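Side-chain contacts in gamma-resorcylate decarboxylase (Polaromonas, PDB 4QRO), which probably catalyses the manganese-dependent, non-oxidative decarboxylation of gamma-resorcylate (2,6-dihydroxybenzoate) to resorcinol, as a member of the amidohydrolase family: residues Ala99-Gln104 / Ala110-Arg115; Tyr225-Ile230 / Arg247-Tyr252. One frame throughout, in Å; residues are numbered along the deposited sequence.

In the fold
Following the chain from the N terminus, contact 1 comes first: after strand 95-97 the loop 99-104 runs into helix 106-118, and the helix folds straight back on the loop, closing a short excursion of five intervening residues, four of them already helical. Contact 2 opens after contact 1 has closed, so the two stand in series, neither nested nor crossed. There 16 residues separate the segments, and helix 223-232 meets the start of helix 249-256, which leads into strand 257-260. Contact 1 thus ties the exit of a barrel strand to the helix that follows it, whereas contact 2 joins two helices near the second subunit. Their centres lie 30 Å apart, their nearest atoms about 18 Å.

Contact 1 (Ala99-Gln104 / Ala110-Arg115); sequences AALPMQ and ARELER
The carboxylate of E112, carried on a CG that rests 3.9 Å from A100 O, sits at the edge of the R115 guanidinium and in its plane. R115 grips it side-on, with one nitrogen for each oxygen. R115 NE reaches E112 OE1 at 3.0 Å along a nearly straight N-H line (174°), meeting it on the syn side but 26° out of the carboxylate plane. R115 NH2 takes the syn lone pair of E112 OE2 at 2.8 Å. With CG anti to the backbone N and a bend at chi2 (66°), E112 turns its acid along the helix to R115, whose NH1 has a second partner in D82. N81 ND2 bonds both A100 O and E112 OE2, so one amide bridges loop and helix. A lysine in place of E112 would probably leave the R115 guanidinium without its two-pronged mate and set a second positive charge beside it.

Next to this polar edge the packing is apolar. L101 pushes CD2 against the helix backbone, 3.6 Å from L113 N, and the same methyl lies 3.8 Å from L113 CB. L113 in turn lays CD1 on A99 CB at 4.0 Å. P102, the centre of an inverse gamma turn, brings CD to 4.2 Å from E112 CB. V154 and L157 of helix 148-157 also touch L113. This is the return of a helix onto the loop that leaves its preceding strand, the opening half of the beta-alpha-beta crossover from strand 95-97 to strand 125-128 in the (beta/alpha)8 barrel of the amidohydrolases.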
ATOM      1  N   ALA A  99       3.091   6.959  25.752  1.00 31.11           N
ATOM      2  CA  ALA A  99       3.698   5.812  26.392  1.00 32.09           C
ATOM      3  C   ALA A  99       4.391   4.888  25.415  1.00 32.21           C
ATOM      4  O   ALA A  99       3.812   4.527  24.375  1.00 33.47           O
ATOM      5  CB  ALA A  99       2.612   5.020  27.121  1.00 29.93           C
ATOM      6  N   ALA A 100       5.602   4.475  25.785  1.00 31.51           N
ATOM      7  CA  ALA A 100       6.214   3.255  25.286  1.00 32.88           C
ATOM      8  C   ALA A 100       5.688   2.053  26.088  1.00 37.98           C
ATOM      9  O   ALA A 100       5.592   2.094  27.335  1.00 33.19           O
ATOM     10  CB  ALA A 100       7.739   3.369  25.389  1.00 29.83           C
ATOM     11  N   LEU A 101       5.322   0.983  25.391  1.00 30.96           N
ATOM     12  CA  LEU A 101       4.698  -0.171  26.043  1.00 31.24           C
ATOM     13  C   LEU A 101       5.340  -1.521  25.700  1.00 31.52           C
ATOM     14  O   LEU A 101       5.698  -1.786  24.540  1.00 36.54           O
ATOM     15  CB  LEU A 101       3.213  -0.262  25.713  1.00 34.07           C
ATOM     16  CG  LEU A 101       2.327   0.910  26.070  1.00 35.62           C
ATOM     17  CD1 LEU A 101       0.956   0.659  25.455  1.00 36.32           C
ATOM     18  CD2 LEU A 101       2.246   1.107  27.591  1.00 41.74           C
ATOM     19  N   PRO A 102       5.479  -2.391  26.714  1.00 29.13           N
ATOM     20  CA  PRO A 102       6.042  -3.700  26.483  1.00 34.67           C
ATOM     21  C   PRO A 102       4.946  -4.638  26.032  1.00 42.61           C
ATOM     22  O   PRO A 102       4.427  -5.413  26.826  1.00 35.28           O
ATOM     23  CB  PRO A 102       6.585  -4.086  27.874  1.00 41.53           C
ATOM     24  CG  PRO A 102       5.634  -3.434  28.824  1.00 33.01           C
ATOM     25  CD  PRO A 102       5.276  -2.131  28.162  1.00 37.87           C
ATOM     26  N   MET A 103       4.596  -4.553  24.746  1.00 32.27           N
ATOM     27  CA  MET A 103       3.459  -5.287  24.206  1.00 35.10           C
ATOM     28  C   MET A 103       3.723  -6.794  24.119  1.00 35.45           C
ATOM     29  O   MET A 103       2.816  -7.581  23.850  1.00 44.81           O
ATOM     30  CB  MET A 103       3.080  -4.721  22.847  1.00 32.15           C
ATOM     31  CG  MET A 103       2.616  -3.274  22.913  1.00 33.89           C
ATOM     32  SD  MET A 103       1.027  -2.999  23.696  1.00 33.59           S
ATOM     33  CE  MET A 103      -0.076  -3.950  22.642  1.00 30.35           C
ATOM     34  N   GLN A 104       4.969  -7.186  24.365  1.00 34.15           N
ATOM     35  CA  GLN A 104       5.329  -8.587  24.577  1.00 36.58           C
ATOM     36  C   GLN A 104       4.387  -9.286  25.562  1.00 48.27           C
ATOM     37  O   GLN A 104       4.025 -10.439  25.389  1.00 39.96           O
ATOM     38  CB  GLN A 104       6.775  -8.676  25.100  1.00 34.40           C
ATOM     39  CG  GLN A 104       7.831  -8.379  24.023  1.00 36.88           C
ATOM     40  CD  GLN A 104       8.108  -6.892  23.763  1.00 31.34           C
ATOM     41  OE1 GLN A 104       7.570  -6.011  24.437  1.00 39.49           O
ATOM     42  NE2 GLN A 104       8.958  -6.616  22.782  1.00 36.97           N
ATOM     43  N   ALA A 110      -0.650  -3.244  29.738  1.00 32.20           N
ATOM     44  CA  ALA A 110      -1.852  -2.630  30.296  1.00 36.58           C
ATOM     45  C   ALA A 110      -1.510  -1.907  31.587  1.00 36.73           C
ATOM     46  O   ALA A 110      -1.958  -0.768  31.805  1.00 36.93           O
ATOM     47  CB  ALA A 110      -2.938  -3.667  30.540  1.00 39.65           C
ATOM     48  N   ARG A 111      -0.684  -2.540  32.415  1.00 34.77           N
ATOM     49  CA  ARG A 111      -0.267  -1.902  33.691  1.00 42.15           C
ATOM     50  C   ARG A 111       0.569  -0.644  33.445  1.00 35.75           C
ATOM     51  O   ARG A 111       0.401   0.385  34.129  1.00 38.59           O
ATOM     52  CB  ARG A 111       0.545  -2.865  34.579  1.00 41.44           C
ATOM     53  CG  ARG A 111      -0.239  -3.945  35.305  1.00 60.99           C
ATOM     54  CD  ARG A 111       0.678  -4.645  36.305  1.00 84.54           C
ATOM     55  NE  ARG A 111       0.469  -6.091  36.377  1.00106.49           N
ATOM     56  CZ  ARG A 111      -0.483  -6.694  37.088  1.00116.49           C
ATOM     57  NH1 ARG A 111      -0.567  -8.020  37.082  1.00 83.85           N
ATOM     58  NH2 ARG A 111      -1.354  -5.988  37.803  1.00103.92           N
ATOM     59  N   GLU A 112       1.496  -0.720  32.489  1.00 35.08           N
ATOM     60  CA  GLU A 112       2.330   0.438  32.192  1.00 29.15           C
ATOM     61  C   GLU A 112       1.522   1.577  31.567  1.00 32.97           C
ATOM     62  O   GLU A 112       1.801   2.736  31.835  1.00 33.86           O
ATOM     63  CB  GLU A 112       3.535   0.075  31.316  1.00 36.03           C
ATOM     64  CG  GLU A 112       4.450   1.254  30.983  1.00 33.10           C
ATOM     65  CD  GLU A 112       5.175   1.845  32.199  1.00 46.67           C
ATOM     66  OE1 GLU A 112       4.868   1.461  33.345  1.00 49.90           O
ATOM     67  OE2 GLU A 112       6.063   2.713  32.024  1.00 37.71           O
ATOM     68  N   LEU A 113       0.536   1.256  30.729  1.00 38.38           N
ATOM     69  CA  LEU A 113      -0.309   2.286  30.164  1.00 34.35           C
ATOM     70  C   LEU A 113      -1.129   2.967  31.260  1.00 36.67           C
ATOM     71  O   LEU A 113      -1.267   4.186  31.267  1.00 35.56           O
ATOM     72  CB  LEU A 113      -1.228   1.741  29.074  1.00 32.34           C
ATOM     73  CG  LEU A 113      -2.059   2.852  28.386  1.00 32.58           C
ATOM     74  CD1 LEU A 113      -1.180   3.867  27.656  1.00 36.60           C
ATOM     75  CD2 LEU A 113      -3.063   2.227  27.441  1.00 38.76           C
ATOM     76  N   GLU A 114      -1.666   2.184  32.189  1.00 37.84           N
ATOM     77  CA  GLU A 114      -2.366   2.770  33.335  1.00 35.72           C
ATOM     78  C   GLU A 114      -1.449   3.721  34.110  1.00 29.37           C
ATOM     79  O   GLU A 114      -1.849   4.843  34.369  1.00 34.99           O
ATOM     80  CB  GLU A 114      -2.943   1.692  34.251  1.00 49.86           C
ATOM     81  CG  GLU A 114      -4.136   0.963  33.645  1.00 57.92           C
ATOM     82  CD  GLU A 114      -4.833   0.066  34.644  1.00143.43           C
ATOM     83  OE1 GLU A 114      -4.364  -1.077  34.836  1.00 64.35           O
ATOM     84  OE2 GLU A 114      -5.848   0.510  35.227  1.00 93.96           O
ATOM     85  N   ARG A 115      -0.221   3.297  34.393  1.00 36.71           N
ATOM     86  CA  ARG A 115       0.758   4.129  35.117  1.00 40.74           C
ATOM     87  C   ARG A 115       1.097   5.401  34.341  1.00 35.79           C
ATOM     88  O   ARG A 115       1.111   6.491  34.914  1.00 44.30           O
ATOM     89  CB  ARG A 115       2.041   3.355  35.441  1.00 38.74           C
ATOM     90  CG  ARG A 115       2.971   4.086  36.411  1.00 44.03           C
ATOM     91  CD  ARG A 115       4.259   3.313  36.701  1.00 50.37           C
ATOM     92  NE  ARG A 115       5.180   3.386  35.568  1.00 39.59           N
ATOM     93  CZ  ARG A 115       6.145   4.291  35.384  1.00 41.77           C
ATOM     94  NH1 ARG A 115       6.399   5.239  36.282  1.00 41.30           N
ATOM     95  NH2 ARG A 115       6.882   4.241  34.273  1.00 37.20           N
TER

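Contact 2 (Tyr225-Ile230 / Arg247-Tyr252); sequences YSMWRI and RKIVDY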
ATOM      1  N   TYR A 225      -6.524   5.151  -0.464  1.00 32.20           N
ATOM      2  CA  TYR A 225      -6.520   4.945  -1.914  1.00 30.62           C
ATOM      3  C   TYR A 225      -7.169   3.632  -2.280  1.00 28.51           C
ATOM      4  O   TYR A 225      -7.834   3.531  -3.306  1.00 33.20           O
ATOM      5  CB  TYR A 225      -5.067   4.972  -2.438  1.00 30.19           C
ATOM      6  CG  TYR A 225      -4.905   5.038  -3.943  1.00 26.85           C
ATOM      7  CD1 TYR A 225      -4.862   6.278  -4.603  1.00 28.43           C
ATOM      8  CD2 TYR A 225      -4.758   3.878  -4.706  1.00 30.98           C
ATOM      9  CE1 TYR A 225      -4.694   6.357  -5.984  1.00 31.78           C
ATOM     10  CE2 TYR A 225      -4.599   3.956  -6.090  1.00 33.51           C
ATOM     11  CZ  TYR A 225      -4.562   5.194  -6.721  1.00 32.05           C
ATOM     12  OH  TYR A 225      -4.374   5.306  -8.112  1.00 27.97           O
ATOM     13  N   SER A 226      -6.908   2.604  -1.477  1.00 27.97           N
ATOM     14  CA  SER A 226      -7.340   1.260  -1.768  1.00 29.34           C
ATOM     15  C   SER A 226      -8.525   0.798  -0.894  1.00 27.72           C
ATOM     16  O   SER A 226      -8.929  -0.381  -0.975  1.00 34.08           O
ATOM     17  CB  SER A 226      -6.160   0.284  -1.619  1.00 29.87           C
ATOM     18  OG  SER A 226      -5.088   0.641  -2.473  1.00 31.52           O
ATOM     19  N   MET A 227      -9.087   1.692  -0.082  1.00 31.86           N
ATOM     20  CA  MET A 227     -10.113   1.286   0.887  1.00 33.13           C
ATOM     21  C   MET A 227     -11.387   0.775   0.186  1.00 35.37           C
ATOM     22  O   MET A 227     -11.967  -0.244   0.600  1.00 32.76           O
ATOM     23  CB  MET A 227     -10.426   2.434   1.878  1.00 28.67           C
ATOM     24  CG  MET A 227     -11.405   2.070   2.986  1.00 36.33           C
ATOM     25  SD  MET A 227     -10.984   0.636   4.003  1.00 33.99           S
ATOM     26  CE  MET A 227      -9.412   1.169   4.695  1.00 33.97           C
ATOM     27  N   TRP A 228     -11.810   1.457  -0.878  1.00 33.50           N
ATOM     28  CA  TRP A 228     -12.968   0.984  -1.635  1.00 38.85           C
ATOM     29  C   TRP A 228     -12.759  -0.456  -2.053  1.00 30.66           C
ATOM     30  O   TRP A 228     -13.620  -1.303  -1.839  1.00 31.90           O
ATOM     31  CB  TRP A 228     -13.254   1.843  -2.868  1.00 33.50           C
ATOM     32  CG  TRP A 228     -14.470   1.375  -3.597  1.00 33.98           C
ATOM     33  CD1 TRP A 228     -15.778   1.712  -3.329  1.00 35.24           C
ATOM     34  CD2 TRP A 228     -14.511   0.476  -4.707  1.00 33.03           C
ATOM     35  NE1 TRP A 228     -16.620   1.072  -4.200  1.00 37.65           N
ATOM     36  CE2 TRP A 228     -15.873   0.311  -5.060  1.00 31.55           C
ATOM     37  CE3 TRP A 228     -13.540  -0.244  -5.410  1.00 40.05           C
ATOM     38  CZ2 TRP A 228     -16.280  -0.538  -6.100  1.00 48.88           C
ATOM     39  CZ3 TRP A 228     -13.949  -1.095  -6.458  1.00 39.07           C
ATOM     40  CH2 TRP A 228     -15.300  -1.219  -6.788  1.00 43.07           C
ATOM     41  N   ARG A 229     -11.604  -0.735  -2.659  1.00 30.13           N
ATOM     42  CA  ARG A 229     -11.333  -2.086  -3.192  1.00 35.22           C
ATOM     43  C   ARG A 229     -11.257  -3.181  -2.101  1.00 33.58           C
ATOM     44  O   ARG A 229     -11.652  -4.331  -2.329  1.00 30.72           O
ATOM     45  CB  ARG A 229     -10.071  -2.043  -4.041  1.00 31.74           C
ATOM     46  CG  ARG A 229      -9.669  -3.365  -4.692  1.00 34.00           C
ATOM     47  CD  ARG A 229      -8.617  -3.081  -5.757  1.00 36.48           C
ATOM     48  NE  ARG A 229      -7.849  -4.248  -6.163  1.00 31.32           N
ATOM     49  CZ  ARG A 229      -8.335  -5.270  -6.863  1.00 41.13           C
ATOM     50  NH1 ARG A 229      -9.618  -5.296  -7.254  1.00 37.91           N
ATOM     51  NH2 ARG A 229      -7.530  -6.281  -7.173  1.00 42.67           N
ATOM     52  N   ILE A 230     -10.742  -2.832  -0.921  1.00 31.49           N
ATOM     53  CA  ILE A 230     -10.676  -3.782   0.190  1.00 28.27           C
ATOM     54  C   ILE A 230     -12.047  -4.468   0.398  1.00 30.26           C
ATOM     55  O   ILE A 230     -12.095  -5.696   0.536  1.00 32.40           O
ATOM     56  CB  ILE A 230     -10.167  -3.122   1.509  1.00 32.84           C
ATOM     57  CG1 ILE A 230      -8.667  -2.820   1.395  1.00 29.17           C
ATOM     58  CG2 ILE A 230     -10.416  -4.020   2.726  1.00 32.20           C
ATOM     59  CD1 ILE A 230      -8.124  -1.970   2.510  1.00 31.19           C
ATOM     60  N   ARG A 247     -18.967  -5.970  10.258  1.00 37.82           N
ATOM     61  CA  ARG A 247     -19.276  -4.931   9.285  1.00 40.81           C
ATOM     62  C   ARG A 247     -18.168  -4.820   8.239  1.00 34.76           C
ATOM     63  O   ARG A 247     -17.258  -5.647   8.219  1.00 36.06           O
ATOM     64  CB  ARG A 247     -19.465  -3.610  10.022  1.00 37.98           C
ATOM     65  CG  ARG A 247     -20.640  -3.639  10.992  1.00 50.67           C
ATOM     66  CD  ARG A 247     -20.471  -2.576  12.049  1.00 51.50           C
ATOM     67  NE  ARG A 247     -20.829  -1.275  11.514  1.00 48.83           N
ATOM     68  CZ  ARG A 247     -20.402  -0.102  11.984  1.00 45.36           C
ATOM     69  NH1 ARG A 247     -19.558  -0.019  13.010  1.00 48.97           N
ATOM     70  NH2 ARG A 247     -20.828   1.006  11.402  1.00 50.08           N
ATOM     71  N   LYS A 248     -18.294  -3.823   7.358  1.00 34.81           N
ATOM     72  CA  LYS A 248     -17.298  -3.537   6.305  1.00 33.81           C
ATOM     73  C   LYS A 248     -16.027  -2.978   6.933  1.00 31.57           C
ATOM     74  O   LYS A 248     -16.088  -2.289   7.958  1.00 33.53           O
ATOM     75  CB  LYS A 248     -17.860  -2.520   5.299  1.00 34.55           C
ATOM     76  CG  LYS A 248     -19.058  -2.994   4.487  1.00 46.84           C
ATOM     77  CD  LYS A 248     -19.703  -1.796   3.795  1.00 54.63           C
ATOM     78  CE  LYS A 248     -20.828  -2.204   2.867  1.00 95.79           C
ATOM     79  NZ  LYS A 248     -20.298  -2.501   1.513  1.00 85.59           N
ATOM     80  N   ILE A 249     -14.866  -3.278   6.341  1.00 30.52           N
ATOM     81  CA  ILE A 249     -13.613  -2.720   6.846  1.00 30.51           C
ATOM     82  C   ILE A 249     -13.710  -1.172   6.881  1.00 38.84           C
ATOM     83  O   ILE A 249     -13.289  -0.539   7.849  1.00 30.99           O
ATOM     84  CB  ILE A 249     -12.401  -3.193   5.999  1.00 33.70           C
ATOM     85  CG1 ILE A 249     -12.217  -4.722   6.081  1.00 40.15           C
ATOM     86  CG2 ILE A 249     -11.136  -2.422   6.362  1.00 32.54           C
ATOM     87  CD1 ILE A 249     -12.094  -5.287   7.493  1.00 35.57           C
ATOM     88  N   VAL A 250     -14.296  -0.569   5.848  1.00 33.09           N
ATOM     89  CA  VAL A 250     -14.393   0.881   5.769  1.00 30.80           C
ATOM     90  C   VAL A 250     -15.159   1.488   6.959  1.00 32.87           C
ATOM     91  O   VAL A 250     -14.898   2.632   7.345  1.00 30.89           O
ATOM     92  CB  VAL A 250     -15.012   1.360   4.429  1.00 34.82           C
ATOM     93  CG1 VAL A 250     -16.507   1.038   4.358  1.00 35.86           C
ATOM     94  CG2 VAL A 250     -14.790   2.865   4.240  1.00 37.17           C
ATOM     95  N   ASP A 251     -16.087   0.733   7.538  1.00 36.52           N
ATOM     96  CA  ASP A 251     -16.831   1.202   8.724  1.00 29.20           C
ATOM     97  C   ASP A 251     -15.889   1.423   9.912  1.00 28.75           C
ATOM     98  O   ASP A 251     -15.947   2.458  10.562  1.00 33.72           O
ATOM     99  CB  ASP A 251     -17.957   0.226   9.120  1.00 33.45           C
ATOM    100  CG  ASP A 251     -19.079   0.162   8.083  1.00 42.23           C
ATOM    101  OD1 ASP A 251     -19.405   1.193   7.486  1.00 40.99           O
ATOM    102  OD2 ASP A 251     -19.612  -0.932   7.845  1.00 43.92           O
ATOM    103  N   TYR A 252     -14.987   0.482  10.159  1.00 36.88           N
ATOM    104  CA  TYR A 252     -14.027   0.602  11.286  1.00 32.54           C
ATOM    105  C   TYR A 252     -12.969   1.660  11.016  1.00 32.81           C
ATOM    106  O   TYR A 252     -12.576   2.415  11.895  1.00 33.20           O
ATOM    107  CB  TYR A 252     -13.377  -0.760  11.581  1.00 31.37           C
ATOM    108  CG  TYR A 252     -14.420  -1.850  11.813  1.00 31.26           C
ATOM    109  CD1 TYR A 252     -15.282  -1.788  12.907  1.00 29.15           C
ATOM    110  CD2 TYR A 252     -14.566  -2.896  10.923  1.00 35.54           C
ATOM    111  CE1 TYR A 252     -16.233  -2.763  13.126  1.00 33.23           C
ATOM    112  CE2 TYR A 252     -15.523  -3.870  11.114  1.00 38.32           C
ATOM    113  CZ  TYR A 252     -16.351  -3.806  12.223  1.00 33.17           C
ATOM    114  OH  TYR A 252     -17.313  -4.773  12.402  1.00 35.77           O
TER
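M227 and I230, on one side of helix 223-232, meet I249 and V250 in the first turn of helix 249-256: helix-to-helix packing within the crossover from strand 214-216 to strand 257-260 of the (beta/alpha)8 barrel. M227 can be followed outward. CB sets off toward the other helix, and with CG anti to the backbone N (chi1 -176°), M227 CG comes 3.7 Å from V250 CG2. M227 SD then settles over the backbone, 3.8 Å from V250 CA, while also touching I249 CG2 at 3.9 Å. Bends at chi2 and chi3 curl the chain so that M227 CE ends 4.3 Å from I249 CG2. The M227 and I249 side chains cross at about a right angle, and so do I230 and I249, where I230 CG2 lies 3.9 Å from I249 CG1. L198 of helix 188-202 touches both isoleucines.

D231, next along the first helix, accepts the backbone N-H of I249 and of V250, a polar tie beside the apolar seam. R229 hydrogen-bonds G263 O of the second subunit and, through NH2, a bound 2-nitroresorcinol, probably the one in that subunit's pocket. K248 sits at the N-cap position of the second helix, and its backbone N gives a hydrogen bond to D251 OD2 at 3.2 Å, arriving on the anti side, 34° out of the carboxylate plane.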